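Local coordinates for DNA repair and telomere maintenance protein nbs1 (Schizosaccharomyces pombe, PDB 3HUF) that serves as the adaptor subunit of the MRN complex in DNA double-strand break repair, its FHA and BRCT domains binding phosphorylated proteins such as Ctp1, at residues Y23-N28 with A48-L53; S42-H47 with L73-G78; M116-D121 with H150-R155; V174-S179 with L202-N207. All coordinates share one frame; numbering follows the deposited sequence.

Interaction 1. Residues Y23-N28 with A48-L53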
loop_
_atom_site.group_PDB
_atom_site.type_symbol
_atom_site.label_atom_id
_atom_site.label_comp_id
_atom_site.label_asym_id
_atom_site.label_seq_id
_atom_site.Cartn_x
_atom_site.Cartn_y
_atom_site.Cartn_z
ATOM N N TYR A 23 8.640 17.711 -14.064
ATOM C CA TYR A 23 9.691 17.209 -14.917
ATOM C C TYR A 23 9.598 17.897 -16.265
ATOM O O TYR A 23 8.504 18.105 -16.781
ATOM C CB TYR A 23 9.530 15.698 -15.113
ATOM C CG TYR A 23 9.618 14.925 -13.806
ATOM C CD1 TYR A 23 8.477 14.698 -13.024
ATOM C CD2 TYR A 23 10.848 14.461 -13.330
ATOM C CE1 TYR A 23 8.551 14.003 -11.800
ATOM C CE2 TYR A 23 10.937 13.759 -12.107
ATOM C CZ TYR A 23 9.786 13.537 -11.354
ATOM O OH TYR A 23 9.879 12.855 -10.162
ATOM N N ILE A 24 10.746 18.236 -16.841
ATOM C CA ILE A 24 10.793 18.618 -18.245
ATOM C C ILE A 24 11.334 17.437 -19.030
ATOM O O ILE A 24 12.335 16.798 -18.661
ATOM C CB ILE A 24 11.544 19.949 -18.508
ATOM C CG1 ILE A 24 10.598 21.117 -18.277
ATOM C CG2 ILE A 24 12.001 20.069 -19.963
ATOM C CD1 ILE A 24 10.726 21.708 -16.951
ATOM N N VAL A 25 10.597 17.115 -20.083
ATOM C CA VAL A 25 10.797 15.916 -20.866
ATOM C C VAL A 25 11.149 16.371 -22.293
ATOM O O VAL A 25 10.469 17.217 -22.874
ATOM C CB VAL A 25 9.482 15.080 -20.848
ATOM C CG1 VAL A 25 9.646 13.773 -21.571
ATOM C CG2 VAL A 25 8.969 14.879 -19.385
ATOM N N GLY A 26 12.225 15.834 -22.846
ATOM C CA GLY A 26 12.713 16.325 -24.128
ATOM C C GLY A 26 13.954 15.629 -24.642
ATOM O O GLY A 26 14.648 14.918 -23.899
ATOM N N ARG A 27 14.219 15.845 -25.928
ATOM C CA ARG A 27 15.354 15.246 -26.639
ATOM C C ARG A 27 16.721 15.747 -26.133
ATOM O O ARG A 27 17.694 14.985 -26.092
ATOM C CB ARG A 27 15.206 15.537 -28.145
ATOM C CG ARG A 27 16.166 14.798 -29.068
ATOM C CD ARG A 27 15.882 15.205 -30.518
ATOM N NE ARG A 27 16.166 16.623 -30.756
ATOM C CZ ARG A 27 15.398 17.440 -31.471
ATOM N NH1 ARG A 27 14.281 16.999 -32.026
ATOM N NH2 ARG A 27 15.739 18.708 -31.622
ATOM N N ASN A 28 16.787 17.020 -25.742
ATOM C CA ASN A 28 18.057 17.634 -25.361
ATOM C C ASN A 28 18.061 18.103 -23.919
ATOM O O ASN A 28 18.125 19.298 -23.628
ATOM C CB ASN A 28 18.385 18.794 -26.293
ATOM C CG ASN A 28 19.785 18.702 -26.848
ATOM O OD1 ASN A 28 20.775 18.757 -26.105
ATOM N ND2 ASN A 28 19.879 18.539 -28.169
ATOM N N ALA A 48 7.759 18.298 -23.335
ATOM C CA ALA A 48 6.615 18.238 -22.444
ATOM C C ALA A 48 7.007 18.540 -20.999
ATOM O O ALA A 48 8.157 18.338 -20.598
ATOM C CB ALA A 48 5.951 16.846 -22.519
ATOM N N ARG A 49 6.034 19.010 -20.227
ATOM C CA ARG A 49 6.153 19.063 -18.788
ATOM C C ARG A 49 5.165 18.069 -18.178
ATOM O O ARG A 49 4.006 18.045 -18.565
ATOM C CB ARG A 49 5.879 20.476 -18.289
ATOM C CG ARG A 49 5.946 20.607 -16.780
ATOM C CD ARG A 49 5.529 22.002 -16.311
ATOM N NE ARG A 49 6.238 23.048 -17.055
ATOM C CZ ARG A 49 7.445 23.527 -16.744
ATOM N NH1 ARG A 49 8.115 23.076 -15.676
ATOM N NH2 ARG A 49 7.988 24.470 -17.513
ATOM N N PHE A 50 5.653 17.214 -17.285
ATOM C CA PHE A 50 4.827 16.319 -16.497
ATOM C C PHE A 50 4.849 16.878 -15.084
ATOM O O PHE A 50 5.924 17.096 -14.528
ATOM C CB PHE A 50 5.420 14.912 -16.410
ATOM C CG PHE A 50 5.551 14.181 -17.723
ATOM C CD1 PHE A 50 4.963 14.650 -18.900
ATOM C CD2 PHE A 50 6.241 12.989 -17.751
ATOM C CE1 PHE A 50 5.103 13.946 -20.085
ATOM C CE2 PHE A 50 6.383 12.255 -18.929
ATOM C CZ PHE A 50 5.813 12.728 -20.098
ATOM N N THR A 51 3.674 17.108 -14.513
ATOM C CA THR A 51 3.536 17.589 -13.142
ATOM C C THR A 51 2.705 16.565 -12.408
ATOM O O THR A 51 1.617 16.200 -12.853
ATOM C CB THR A 51 2.855 18.985 -13.047
ATOM O OG1 THR A 51 3.591 19.924 -13.834
ATOM C CG2 THR A 51 2.835 19.491 -11.604
ATOM N N ILE A 52 3.258 16.033 -11.330
ATOM C CA ILE A 52 2.544 15.056 -10.535
ATOM C C ILE A 52 2.182 15.742 -9.235
ATOM O O ILE A 52 3.057 16.288 -8.556
ATOM C CB ILE A 52 3.373 13.787 -10.321
ATOM C CG1 ILE A 52 3.623 13.150 -11.696
ATOM C CG2 ILE A 52 2.642 12.815 -9.367
ATOM C CD1 ILE A 52 4.576 12.015 -11.675
ATOM N N LEU A 53 0.891 15.764 -8.904
ATOM C CA LEU A 53 0.504 16.388 -7.646
ATOM C C LEU A 53 0.745 15.408 -6.521
ATOM O O LEU A 53 0.780 14.214 -6.712
ATOM C CB LEU A 53 -0.936 16.929 -7.644
ATOM C CG LEU A 53 -1.315 17.922 -8.740
ATOM C CD1 LEU A 53 -2.768 18.398 -8.579
ATOM C CD2 LEU A 53 -0.320 19.118 -8.804
#
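The F50 ring has V25 over the middle of one face. The methyl carbon V25 CG2 sits 3.6 Å from the F50 ring centroid, only 9° off the ring normal, a clear CH-pi contact. With V25 CG1 anti to the backbone N (chi1 -176°), CG2 is the branch turned to F50. The two side chains meet at about a right angle. The Y23 ring has F50 O at its edge, near the ring plane, with Y23 CD1 3.8 Å from F50 O. I52 CD1 approaches Y23 CE1 obliquely. The third flat group is the guanidinium of R49. I24 CG1 lies over one of its faces, toward the rim, and I24 CD1 comes to 3.2 Å from R49 NH1.

These groups sit on two neighbouring antiparallel strands, 21-26 and 48-52, in one of the two sheets of the FHA beta-sandwich. Y23, V25, A48 and F50 share one face of the sheet. I24 and R49, both partly exposed, are paired on the other. Y23 with F50 and V25 with A48 are hydrogen-bonded pairs. Y23 N gives to F50 O at 2.8 Å, and F50 N returns a bond to Y23 O. V25 N gives to A48 O at 2.8 Å, and A48 N gives to V25 O at 3.0 Å. I24 with R49 is the non-hydrogen-bonded pair between them. There, R49 CA makes a CA-H...O contact of 3.2 Å with Y23 O. F50 also meets the ring of F68, and the hydroxyl of Y23 is hydrogen-bonded to F19 N.

Interaction 2. Residues S42-H47 with L73-G78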
loop_
_atom_site.group_PDB
_atom_site.type_symbol
_atom_site.label_atom_id
_atom_site.label_comp_id
_atom_site.label_asym_id
_atom_site.label_seq_id
_atom_site.Cartn_x
_atom_site.Cartn_y
_atom_site.Cartn_z
ATOM N N SER A 42 11.509 13.303 -33.846
ATOM C CA SER A 42 10.353 14.212 -33.880
ATOM C C SER A 42 10.003 14.816 -32.513
ATOM O O SER A 42 9.050 15.589 -32.393
ATOM C CB SER A 42 9.133 13.495 -34.475
ATOM O OG SER A 42 8.760 12.386 -33.654
ATOM N N ILE A 43 10.794 14.475 -31.507
ATOM C CA ILE A 43 10.644 15.025 -30.158
ATOM C C ILE A 43 11.436 16.322 -30.070
ATOM O O ILE A 43 12.601 16.350 -30.436
ATOM C CB ILE A 43 11.156 14.023 -29.110
ATOM C CG1 ILE A 43 10.392 12.710 -29.260
ATOM C CG2 ILE A 43 11.021 14.584 -27.660
ATOM C CD1 ILE A 43 10.795 11.631 -28.277
ATOM N N SER A 44 10.796 17.398 -29.620
ATOM C CA SER A 44 11.469 18.686 -29.441
ATOM C C SER A 44 12.493 18.600 -28.329
ATOM O O SER A 44 12.377 17.744 -27.442
ATOM C CB SER A 44 10.473 19.774 -29.096
ATOM O OG SER A 44 9.460 19.825 -30.065
ATOM N N LYS A 45 13.484 19.490 -28.387
ATOM C CA LYS A 45 14.540 19.576 -27.381
ATOM C C LYS A 45 14.005 19.619 -25.949
ATOM O O LYS A 45 14.447 18.859 -25.098
ATOM C CB LYS A 45 15.418 20.797 -27.637
ATOM C CG LYS A 45 16.246 20.693 -28.885
ATOM C CD LYS A 45 17.260 21.809 -28.943
ATOM C CE LYS A 45 17.291 22.395 -30.327
ATOM N NZ LYS A 45 15.988 23.050 -30.615
ATOM N N ARG A 46 13.085 20.543 -25.696
ATOM C CA ARG A 46 12.275 20.549 -24.482
ATOM C C ARG A 46 10.840 20.345 -24.976
ATOM O O ARG A 46 10.292 21.234 -25.640
ATOM C CB ARG A 46 12.388 21.889 -23.754
ATOM C CG ARG A 46 13.763 22.215 -23.188
ATOM C CD ARG A 46 13.811 23.621 -22.543
ATOM N NE ARG A 46 12.887 23.793 -21.411
ATOM C CZ ARG A 46 11.736 24.477 -21.461
ATOM N NH1 ARG A 46 11.344 25.068 -22.591
ATOM N NH2 ARG A 46 10.971 24.579 -20.376
ATOM N N HIS A 47 10.234 19.194 -24.675
ATOM C CA HIS A 47 8.993 18.805 -25.362
ATOM C C HIS A 47 7.721 18.902 -24.516
ATOM O O HIS A 47 6.719 19.494 -24.948
ATOM C CB HIS A 47 9.113 17.406 -25.984
ATOM C CG HIS A 47 8.012 17.083 -26.946
ATOM N ND1 HIS A 47 8.184 17.092 -28.311
ATOM C CD2 HIS A 47 6.716 16.757 -26.739
ATOM C CE1 HIS A 47 7.043 16.788 -28.904
ATOM N NE2 HIS A 47 6.138 16.574 -27.969
ATOM N N LEU A 73 4.888 21.764 -24.663
ATOM C CA LEU A 73 5.653 23.019 -24.617
ATOM C C LEU A 73 5.789 23.654 -26.008
ATOM O O LEU A 73 6.900 23.812 -26.537
ATOM C CB LEU A 73 7.027 22.819 -23.938
ATOM C CG LEU A 73 7.066 22.178 -22.536
ATOM C CD1 LEU A 73 8.494 21.899 -22.110
ATOM C CD2 LEU A 73 6.354 23.035 -21.484
ATOM N N ASP A 74 4.638 24.017 -26.574
ATOM C CA ASP A 74 4.536 24.653 -27.877
ATOM C C ASP A 74 5.440 23.969 -28.933
ATOM O O ASP A 74 6.266 24.616 -29.584
ATOM C CB ASP A 74 4.809 26.167 -27.740
ATOM C CG ASP A 74 3.850 26.873 -26.722
ATOM O OD1 ASP A 74 4.237 27.938 -26.188
ATOM O OD2 ASP A 74 2.723 26.381 -26.450
ATOM N N THR A 75 5.274 22.654 -29.087
ATOM C CA THR A 75 6.199 21.835 -29.883
ATOM C C THR A 75 5.846 21.777 -31.364
ATOM O O THR A 75 4.726 22.109 -31.766
ATOM C CB THR A 75 6.313 20.375 -29.363
ATOM O OG1 THR A 75 5.082 19.681 -29.600
ATOM C CG2 THR A 75 6.641 20.342 -27.884
ATOM N N LYS A 76 6.822 21.349 -32.166
ATOM C CA LYS A 76 6.615 21.124 -33.597
ATOM C C LYS A 76 5.494 20.118 -33.883
ATOM O O LYS A 76 4.571 20.421 -34.639
ATOM C CB LYS A 76 7.919 20.662 -34.267
ATOM C CG LYS A 76 7.901 20.730 -35.794
ATOM C CD LYS A 76 9.296 20.575 -36.366
ATOM C CE LYS A 76 9.360 21.024 -37.805
ATOM N NZ LYS A 76 10.775 21.086 -38.298
ATOM N N PHE A 77 5.566 18.939 -33.266
ATOM C CA PHE A 77 4.642 17.852 -33.614
ATOM C C PHE A 77 3.572 17.460 -32.584
ATOM O O PHE A 77 2.794 16.551 -32.840
ATOM C CB PHE A 77 5.427 16.619 -34.085
ATOM C CG PHE A 77 6.232 16.860 -35.329
ATOM C CD1 PHE A 77 7.612 16.754 -35.310
ATOM C CD2 PHE A 77 5.604 17.224 -36.522
ATOM C CE1 PHE A 77 8.363 16.987 -36.463
ATOM C CE2 PHE A 77 6.342 17.456 -37.681
ATOM C CZ PHE A 77 7.732 17.341 -37.656
ATOM N N GLY A 78 3.522 18.142 -31.439
ATOM C CA GLY A 78 2.456 17.932 -30.448
ATOM C C GLY A 78 2.697 16.804 -29.439
ATOM O O GLY A 78 3.700 16.086 -29.518
HETATM O O HOH W 1 7.977 18.123 -31.740
HETATM O O HOH W 2 9.709 23.574 -26.874
#
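H47 carries this loop-to-loop contact, with T75 over its ring. From CB, the side chain leaves with CG anti to the backbone N (chi1 -167°), and the ring comes round to 73-78. H47 CG lies 3.7 Å from T75 CG2. H47 ND1 accepts from S44 N at 2.9 Å, nearly in the ring plane. CD2 and CE1 lie beneath the same methyl. At the tip, H47 NE2 donates to G78 O at 2.9 Å, again in the ring plane but from above the carbonyl plane. T75 CG2 stands 3.5 Å from the H47 ring centroid, 5° off the normal. S44 N and G78 O would probably lose their bonds to the ring, and the T75 methyl its flat support, if H47 were replaced by an alanine. L73 N also bonds to H47 O at 2.9 Å. One water joins S42 O, S44 OG and F77 N; another links R46 O to L73 O.

Both loops lie at the phosphopeptide-binding end of the FHA domain. S44 OG and K45 N bond a modified side chain of the bound peptide, and K76 NZ bonds its backbone. With both ring nitrogens engaged, H47 is fixed in rotation and probably acts as a second-shell residue, helping to position the S44 loop.

Interaction 3. Residues M116-D121 with H150-R155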
loop_
_atom_site.group_PDB
_atom_site.type_symbol
_atom_site.label_atom_id
_atom_site.label_comp_id
_atom_site.label_asym_id
_atom_site.label_seq_id
_atom_site.Cartn_x
_atom_site.Cartn_y
_atom_site.Cartn_z
ATOM N N MET A 116 0.441 1.598 -3.630
ATOM C CA MET A 116 1.261 1.681 -2.435
ATOM C C MET A 116 0.638 2.736 -1.555
ATOM O O MET A 116 0.677 3.932 -1.883
ATOM C CB MET A 116 2.704 2.048 -2.763
ATOM C CG MET A 116 3.657 1.801 -1.613
ATOM S SD MET A 116 5.372 2.212 -2.006
ATOM C CE MET A 116 6.117 1.508 -0.531
ATOM N N CYS A 117 0.026 2.266 -0.466
ATOM C CA CYS A 117 -0.615 3.105 0.537
ATOM C C CYS A 117 -0.202 2.542 1.875
ATOM O O CYS A 117 -0.338 1.345 2.110
ATOM C CB CYS A 117 -2.149 3.051 0.436
ATOM S SG CYS A 117 -2.857 3.884 -0.999
ATOM N N ILE A 118 0.286 3.415 2.745
ATOM C CA ILE A 118 0.916 2.982 3.994
ATOM C C ILE A 118 0.070 3.360 5.211
ATOM O O ILE A 118 -0.182 4.540 5.460
ATOM C CB ILE A 118 2.383 3.508 4.114
ATOM C CG1 ILE A 118 3.284 2.874 3.027
ATOM C CG2 ILE A 118 2.945 3.210 5.500
ATOM C CD1 ILE A 118 4.760 3.243 3.124
ATOM N N GLN A 119 -0.392 2.351 5.954
ATOM C CA GLN A 119 -1.125 2.598 7.188
ATOM C C GLN A 119 -0.163 2.631 8.362
ATOM O O GLN A 119 0.768 1.832 8.405
ATOM C CB GLN A 119 -2.200 1.530 7.423
ATOM C CG GLN A 119 -2.961 1.710 8.760
ATOM C CD GLN A 119 -4.098 0.740 8.910
ATOM O OE1 GLN A 119 -4.095 -0.317 8.295
ATOM N NE2 GLN A 119 -5.087 1.093 9.721
ATOM N N PHE A 120 -0.377 3.563 9.295
ATOM C CA PHE A 120 0.438 3.661 10.498
ATOM C C PHE A 120 -0.389 3.238 11.687
ATOM O O PHE A 120 -1.602 3.407 11.690
ATOM C CB PHE A 120 0.920 5.087 10.724
ATOM C CG PHE A 120 2.076 5.477 9.857
ATOM C CD1 PHE A 120 1.872 5.785 8.506
ATOM C CD2 PHE A 120 3.365 5.546 10.393
ATOM C CE1 PHE A 120 2.929 6.169 7.696
ATOM C CE2 PHE A 120 4.444 5.911 9.588
ATOM C CZ PHE A 120 4.224 6.217 8.231
ATOM N N ASP A 121 0.263 2.675 12.695
ATOM C CA ASP A 121 -0.467 2.200 13.854
ATOM C C ASP A 121 -0.563 3.267 14.935
ATOM O O ASP A 121 -1.240 3.088 15.927
ATOM C CB ASP A 121 0.204 0.960 14.417
ATOM C CG ASP A 121 -0.736 0.135 15.270
ATOM O OD1 ASP A 121 -1.986 0.245 15.111
ATOM O OD2 ASP A 121 -0.217 -0.610 16.101
ATOM N N HIS A 150 0.845 -1.569 2.836
ATOM C CA HIS A 150 1.869 -1.764 3.876
ATOM C C HIS A 150 1.388 -1.179 5.167
ATOM O O HIS A 150 0.648 -0.186 5.163
ATOM C CB HIS A 150 3.183 -1.087 3.492
ATOM C CG HIS A 150 3.827 -1.670 2.275
ATOM N ND1 HIS A 150 3.369 -1.419 0.997
ATOM C CD2 HIS A 150 4.903 -2.482 2.138
ATOM C CE1 HIS A 150 4.125 -2.063 0.123
ATOM N NE2 HIS A 150 5.077 -2.700 0.788
ATOM N N PHE A 151 1.822 -1.784 6.272
ATOM C CA PHE A 151 1.387 -1.383 7.593
ATOM C C PHE A 151 2.602 -1.200 8.467
ATOM O O PHE A 151 3.387 -2.128 8.605
ATOM C CB PHE A 151 0.474 -2.455 8.207
ATOM C CG PHE A 151 -0.009 -2.114 9.598
ATOM C CD1 PHE A 151 -1.172 -1.395 9.778
ATOM C CD2 PHE A 151 0.722 -2.509 10.731
ATOM C CE1 PHE A 151 -1.619 -1.070 11.058
ATOM C CE2 PHE A 151 0.284 -2.192 12.013
ATOM C CZ PHE A 151 -0.890 -1.478 12.179
ATOM N N VAL A 152 2.744 -0.010 9.057
ATOM C CA VAL A 152 3.865 0.278 9.945
ATOM C C VAL A 152 3.500 0.001 11.383
ATOM O O VAL A 152 2.738 0.764 11.971
ATOM C CB VAL A 152 4.292 1.763 9.892
ATOM C CG1 VAL A 152 5.596 1.965 10.686
ATOM C CG2 VAL A 152 4.436 2.226 8.441
ATOM N N MET A 153 4.048 -1.066 11.954
ATOM C CA MET A 153 3.825 -1.358 13.374
ATOM C C MET A 153 4.712 -0.466 14.210
ATOM O O MET A 153 5.794 -0.078 13.748
ATOM C CB MET A 153 4.136 -2.821 13.686
ATOM C CG MET A 153 5.431 -3.300 13.098
ATOM S SD MET A 153 6.126 -4.809 13.804
ATOM C CE MET A 153 4.731 -5.837 14.027
ATOM N N ASN A 154 4.271 -0.143 15.429
ATOM C CA ASN A 154 5.141 0.547 16.388
ATOM C C ASN A 154 6.334 -0.327 16.758
ATOM O O ASN A 154 6.277 -1.559 16.622
ATOM C CB ASN A 154 4.411 0.958 17.687
ATOM C CG ASN A 154 3.140 1.748 17.432
ATOM O OD1 ASN A 154 2.953 2.337 16.351
ATOM N ND2 ASN A 154 2.238 1.754 18.429
ATOM N N ARG A 155 7.409 0.327 17.202
ATOM C CA ARG A 155 8.549 -0.345 17.821
ATOM C C ARG A 155 8.032 -1.384 18.804
ATOM O O ARG A 155 7.369 -1.038 19.788
ATOM C CB ARG A 155 9.403 0.684 18.565
ATOM C CG ARG A 155 10.770 0.217 19.003
ATOM C CD ARG A 155 11.451 1.302 19.845
ATOM N NE ARG A 155 12.736 0.875 20.373
ATOM C CZ ARG A 155 13.907 1.234 19.851
ATOM N NH1 ARG A 155 13.942 2.036 18.789
ATOM N NH2 ARG A 155 15.043 0.794 20.391
HETATM O O HOH W 3 2.886 3.203 13.161
#
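H150 has M116 over one face of its ring. The methyl M116 CE lies 4.1 Å from H150 CE1, displaced toward the rim. M116 reaches it with an extended chain, while H150 CB packs beside I118 CG1.

D121 and F151 meet on the other side of the sheet. D121 CB touches F151 CZ at 3.5 Å, and the carboxylate is turned 54° from the ring plane. Its OD2 is hydrogen-bonded to T162. A chi1 of 179° lays the F151 ring alongside the neighbouring strand. There the Q119 amide stands at the ring edge, with Q119 OE1 3.5 Å from F151 CD1 and the two planes 81° apart. Q119 NE2 is hydrogen-bonded to L142 O. Q119 and D121 would probably lose the surface they pack on were F151 an alanine.

V152 shares the face of H150. V152 CG2 sits over the F120 ring, 3.9 Å from the centroid, and presses tightly on I118 CG2 at 3.4 Å.

The backbones run parallel. H150 N gives to C117 O, Q119 N to H150 O, and V152 N to Q119 O at 2.8 Å. The direct bond from D121 N to V152 O is weak; a water bridging the same two atoms supplements it. Helix 123-134 packs against I118 and F120, and helix 163-170 against F151 and D121. Strands 118-120 and 150-152 are the central pair of the four-stranded parallel sheet, flanked by helices, that is characteristic of a BRCT domain.

Interaction 4. Residues V174-S179 with L202-N207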
loop_
_atom_site.group_PDB
_atom_site.type_symbol
_atom_site.label_atom_id
_atom_site.label_comp_id
_atom_site.label_asym_id
_atom_site.label_seq_id
_atom_site.Cartn_x
_atom_site.Cartn_y
_atom_site.Cartn_z
ATOM N N VAL A 174 1.696 -6.282 3.930
ATOM C CA VAL A 174 3.122 -6.319 4.233
ATOM C C VAL A 174 3.390 -5.460 5.478
ATOM O O VAL A 174 3.068 -4.284 5.519
ATOM C CB VAL A 174 3.956 -5.810 3.019
ATOM C CG1 VAL A 174 5.457 -5.851 3.325
ATOM C CG2 VAL A 174 3.648 -6.637 1.775
ATOM N N ILE A 175 3.973 -6.062 6.513
ATOM C CA ILE A 175 4.207 -5.332 7.745
ATOM C C ILE A 175 5.622 -4.781 7.749
ATOM O O ILE A 175 6.586 -5.492 7.529
ATOM C CB ILE A 175 3.910 -6.209 8.989
ATOM C CG1 ILE A 175 2.411 -6.568 9.028
ATOM C CG2 ILE A 175 4.364 -5.499 10.285
ATOM C CD1 ILE A 175 2.096 -7.609 10.061
ATOM N N ILE A 176 5.748 -3.483 7.961
ATOM C CA ILE A 176 7.068 -2.889 7.949
ATOM C C ILE A 176 7.299 -2.181 9.268
ATOM O O ILE A 176 6.407 -2.143 10.127
ATOM C CB ILE A 176 7.218 -1.901 6.764
ATOM C CG1 ILE A 176 6.073 -0.881 6.771
ATOM C CG2 ILE A 176 7.282 -2.671 5.445
ATOM C CD1 ILE A 176 6.159 0.153 5.665
ATOM N N ASP A 177 8.481 -1.606 9.416
ATOM C CA ASP A 177 8.743 -0.766 10.557
ATOM C C ASP A 177 9.590 0.437 10.197
ATOM O O ASP A 177 9.867 0.691 9.027
ATOM C CB ASP A 177 9.339 -1.566 11.732
ATOM C CG ASP A 177 10.704 -2.180 11.428
ATOM O OD1 ASP A 177 11.134 -3.002 12.248
ATOM O OD2 ASP A 177 11.373 -1.861 10.417
ATOM N N ASP A 178 9.956 1.165 11.249
ATOM C CA ASP A 178 10.847 2.319 11.259
ATOM C C ASP A 178 12.065 2.202 10.340
ATOM O O ASP A 178 12.403 3.147 9.631
ATOM C CB ASP A 178 11.346 2.455 12.707
ATOM C CG ASP A 178 11.739 3.849 13.057
ATOM O OD1 ASP A 178 10.835 4.615 13.461
ATOM O OD2 ASP A 178 12.954 4.165 12.962
ATOM N N SER A 179 12.742 1.054 10.374
ATOM C CA SER A 179 13.964 0.848 9.581
ATOM C C SER A 179 13.704 0.954 8.067
ATOM O O SER A 179 14.531 1.485 7.329
ATOM C CB SER A 179 14.645 -0.490 9.940
ATOM O OG SER A 179 13.889 -1.600 9.464
ATOM N N LEU A 202 9.402 -6.212 1.693
ATOM C CA LEU A 202 9.127 -7.632 1.912
ATOM C C LEU A 202 10.228 -8.257 2.751
ATOM O O LEU A 202 9.942 -9.115 3.586
ATOM C CB LEU A 202 8.989 -8.392 0.585
ATOM C CG LEU A 202 7.809 -7.990 -0.310
ATOM C CD1 LEU A 202 8.015 -8.447 -1.746
ATOM C CD2 LEU A 202 6.459 -8.506 0.235
ATOM N N GLU A 203 11.472 -7.829 2.536
ATOM C CA GLU A 203 12.596 -8.340 3.324
ATOM C C GLU A 203 12.476 -7.898 4.770
ATOM O O GLU A 203 12.751 -8.668 5.689
ATOM C CB GLU A 203 13.944 -7.876 2.753
ATOM C CG GLU A 203 14.512 -8.785 1.680
ATOM C CD GLU A 203 14.621 -10.232 2.145
ATOM O OE1 GLU A 203 15.344 -10.510 3.130
ATOM O OE2 GLU A 203 13.973 -11.097 1.527
ATOM N N CYS A 204 12.080 -6.641 4.952
ATOM C CA CYS A 204 11.819 -6.087 6.270
ATOM C C CYS A 204 10.740 -6.919 6.991
ATOM O O CYS A 204 10.924 -7.333 8.136
ATOM C CB CYS A 204 11.374 -4.622 6.135
ATOM S SG CYS A 204 10.947 -3.820 7.712
ATOM N N PHE A 205 9.646 -7.182 6.287
ATOM C CA PHE A 205 8.516 -7.959 6.798
ATOM C C PHE A 205 8.976 -9.345 7.239
ATOM O O PHE A 205 8.766 -9.720 8.396
ATOM C CB PHE A 205 7.439 -8.048 5.714
ATOM C CG PHE A 205 6.163 -8.775 6.134
ATOM C CD1 PHE A 205 5.820 -8.953 7.481
ATOM C CD2 PHE A 205 5.296 -9.255 5.164
ATOM C CE1 PHE A 205 4.645 -9.622 7.838
ATOM C CE2 PHE A 205 4.124 -9.920 5.517
ATOM C CZ PHE A 205 3.800 -10.098 6.856
ATOM N N LYS A 206 9.655 -10.064 6.337
ATOM C CA LYS A 206 10.128 -11.402 6.613
ATOM C C LYS A 206 11.071 -11.443 7.821
ATOM O O LYS A 206 11.062 -12.403 8.576
ATOM C CB LYS A 206 10.802 -12.015 5.380
ATOM C CG LYS A 206 9.809 -12.290 4.256
ATOM C CD LYS A 206 10.434 -13.078 3.082
ATOM C CE LYS A 206 9.652 -12.803 1.763
ATOM N NZ LYS A 206 9.994 -13.777 0.670
ATOM N N ASN A 207 11.868 -10.392 7.996
ATOM C CA ASN A 207 12.813 -10.360 9.111
ATOM C C ASN A 207 12.068 -10.070 10.416
ATOM O O ASN A 207 12.355 -10.695 11.436
ATOM C CB ASN A 207 13.951 -9.356 8.842
ATOM C CG ASN A 207 15.131 -9.559 9.750
ATOM O OD1 ASN A 207 15.826 -10.598 9.695
ATOM N ND2 ASN A 207 15.392 -8.561 10.600
#
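Ring-on-peptide stacking joins F205 to the strand. The F205 ring lies with one face over the backbone of V174 and I175, and I175 N stands 3.4 Å above the plane of the F205 ring, over its centre. The ring spans from helix to strand through an extended first torsion (chi1 -177°).

Carbon contacts between side chains form a second group. I175 CB touches F205 CD1 at 3.7 Å, and V174 CG1 rests on F205 CB at 3.8 Å. The other V174 methyl, V174 CG2, meets L202 CD2 at 3.7 Å, the two side chains crossing at about a right angle.

The helix backbone meets the strand through a CA-H...O contact, F205 CA to I175 O at 3.2 Å. No hydrogen bond crosses between the segments.

The sulfur of C204 forms a further group. C204 SG packs near I176 CA and CB and lies 3.4 Å from D177 OD2. D177 is the N-cap of helix 178-184. D177 OD2 takes S179 OG at 2.7 Å, on the syn side of the carboxylate, and S179 N through a weak capping bond at 3.2 Å.

Helix 198-209 thus crosses the edge strand 174-176 of the BRCT 1 sheet at 80°, and F169 of helix 163-170 packs on both I175 and F205. With no hydrogen bond across the segments, the contact probably rests mainly on van der Waals packing of F205, V174, I175 and L202.

In the fold
The four contacts fall into two pairs. Interactions 1 and 2 lie in the FHA domain, their centres about 11 Å apart. Their segments alternate along the chain, and they join where V25 O meets H47 N: the strand pair leads into the loops that hold the phosphopeptide. Interactions 3 and 4 follow later in the chain, their centres about 10 Å apart. Both reach the parallel BRCT 1 sheet, where strands 150-152 and 174-176 are neighbours; interaction 4 adds helix 198-209 at the sheet's edge strand. The pairs do not touch. Interactions 2 and 3 have centres about 42 Å apart, so the peptide-binding loops lie far from the BRCT 1 sheet within this fragment.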